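Local coordinates for MccB protein (Escherichia coli, PDB 6OM4), which probably uses ATP to attach AMP to its N-formylated peptide substrate MccA through a phosphoramidate bond, during biosynthesis of the antibiotic microcin C7, at residues S314-L317 with S318-K321. Residues are numbered along the deposited sequence; the frame is centred on the assembly and turned at random.
Sequences SEPL and SLNK
P316 and L319 are the ends of a type I beta turn, and a type II turn from S318 to K321 overlaps its second half; the two turns lie in the link that carries the chain from helix 292-311 to strand 321-326 of the mixed sheet, in the ThiF-type, Rossmann-like fold. The first turn is open: P316 O and L319 N are 3.7 Å apart, with no hydrogen bond between them. The second is closed by a long bond of 3.3 Å from K321 N to S318 O. Its third position, N320, has positive phi (67°), a left-handed conformation that asparagine tolerates better than most residues. P316 suits the approach to the turns because its ring fixes phi in an extended, polyproline-like backbone.

Across the first turn, L319 crosses the proline ring obliquely and spreads its two methyls near the margin of the face that carries the carbonyl carbon. CD2 of L319 lies 3.9 Å from CD of P316, while CD1 of L319 is 4.1 Å from both CB and CG of P316. Both side chains also touch L249 of strand 243-250, which extends this small apolar patch. S318 is buried, and its short side chain fits between F246, L249 and I323. With chi1 at 68°, its OG sits between the backbone N and carbonyl carbon and is hydrogen-bonded to OD2 of D305. The other oxygen of that carboxylate accepts the amide of L317, and D305 thereby ties the turn to helix 292-311. At the strand entrance, K321 suits an exposed place: its aliphatic chain is extended beyond CG, and its CD passes 4.0 Å from the carbonyl oxygen, O, of L317.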
loop_
_atom_site.group_PDB
_atom_site.type_symbol
_atom_site.label_atom_id
_atom_site.label_comp_id
_atom_site.label_asym_id
_atom_site.label_seq_id
_atom_site.Cartn_x
_atom_site.Cartn_y
_atom_site.Cartn_z
ATOM N N SER A 314 0.527 0.783 -11.089
ATOM C CA SER A 314 1.369 -0.388 -10.773
ATOM C C SER A 314 0.516 -1.378 -9.983
ATOM O O SER A 314 -0.415 -0.975 -9.334
ATOM C CB SER A 314 2.591 0.019 -10.013
ATOM O OG SER A 314 3.450 -1.102 -9.808
ATOM N N GLU A 315 0.809 -2.673 -10.094
ATOM C CA GLU A 315 -0.068 -3.693 -9.496
ATOM C C GLU A 315 0.212 -3.797 -7.993
ATOM O O GLU A 315 1.368 -3.963 -7.577
ATOM C CB GLU A 315 0.028 -5.035 -10.236
ATOM C CG GLU A 315 -1.063 -5.188 -11.299
ATOM C CD GLU A 315 -0.953 -6.393 -12.232
ATOM O OE1 GLU A 315 0.161 -6.636 -12.771
ATOM O OE2 GLU A 315 -1.982 -7.098 -12.430
ATOM N N PRO A 316 -0.839 -3.786 -7.143
ATOM C CA PRO A 316 -0.657 -4.031 -5.702
ATOM C C PRO A 316 0.043 -5.377 -5.454
ATOM O O PRO A 316 -0.260 -6.371 -6.098
ATOM C CB PRO A 316 -2.077 -4.014 -5.141
ATOM C CG PRO A 316 -2.920 -3.334 -6.173
ATOM C CD PRO A 316 -2.254 -3.589 -7.506
ATOM N N LEU A 317 0.926 -5.425 -4.453
ATOM C CA LEU A 317 1.648 -6.649 -4.136
ATOM C C LEU A 317 0.719 -7.737 -3.578
ATOM O O LEU A 317 1.007 -8.942 -3.803
ATOM C CB LEU A 317 2.728 -6.320 -3.113
ATOM C CG LEU A 317 4.156 -6.127 -3.607
ATOM C CD1 LEU A 317 4.269 -5.648 -5.037
ATOM C CD2 LEU A 317 4.948 -5.252 -2.648
ATOM N N SER A 318 -0.355 -7.352 -2.853
ATOM C CA SER A 318 -1.116 -8.315 -2.066
ATOM C C SER A 318 -2.345 -8.856 -2.791
ATOM O O SER A 318 -3.166 -9.497 -2.166
ATOM C CB SER A 318 -1.443 -7.792 -0.694
ATOM O OG SER A 318 -2.363 -6.716 -0.743
ATOM N N LEU A 319 -2.485 -8.612 -4.103
ATOM C CA LEU A 319 -3.509 -9.372 -4.853
ATOM C C LEU A 319 -3.220 -10.874 -4.667
ATOM O O LEU A 319 -2.107 -11.343 -4.995
ATOM C CB LEU A 319 -3.411 -9.025 -6.343
ATOM C CG LEU A 319 -4.268 -7.919 -6.949
ATOM C CD1 LEU A 319 -4.847 -6.927 -5.989
ATOM C CD2 LEU A 319 -3.520 -7.227 -8.065
ATOM N N ASN A 320 -4.203 -11.636 -4.187
ATOM C CA ASN A 320 -4.109 -13.112 -4.126
ATOM C C ASN A 320 -3.035 -13.569 -3.133
ATOM O O ASN A 320 -2.567 -14.713 -3.226
ATOM C CB ASN A 320 -3.803 -13.715 -5.509
ATOM C CG ASN A 320 -4.887 -13.414 -6.513
ATOM O OD1 ASN A 320 -6.036 -13.781 -6.266
ATOM N ND2 ASN A 320 -4.530 -12.751 -7.617
ATOM N N LYS A 321 -2.645 -12.724 -2.159
ATOM C CA LYS A 321 -1.500 -13.045 -1.295
ATOM C C LYS A 321 -1.701 -12.430 0.099
ATOM O O LYS A 321 -2.150 -11.327 0.220
ATOM C CB LYS A 321 -0.181 -12.547 -1.903
ATOM C CG LYS A 321 0.239 -13.284 -3.174
ATOM C CD LYS A 321 1.552 -12.855 -3.737
ATOM C CE LYS A 321 1.707 -13.375 -5.151
ATOM N NZ LYS A 321 3.120 -13.300 -5.562
#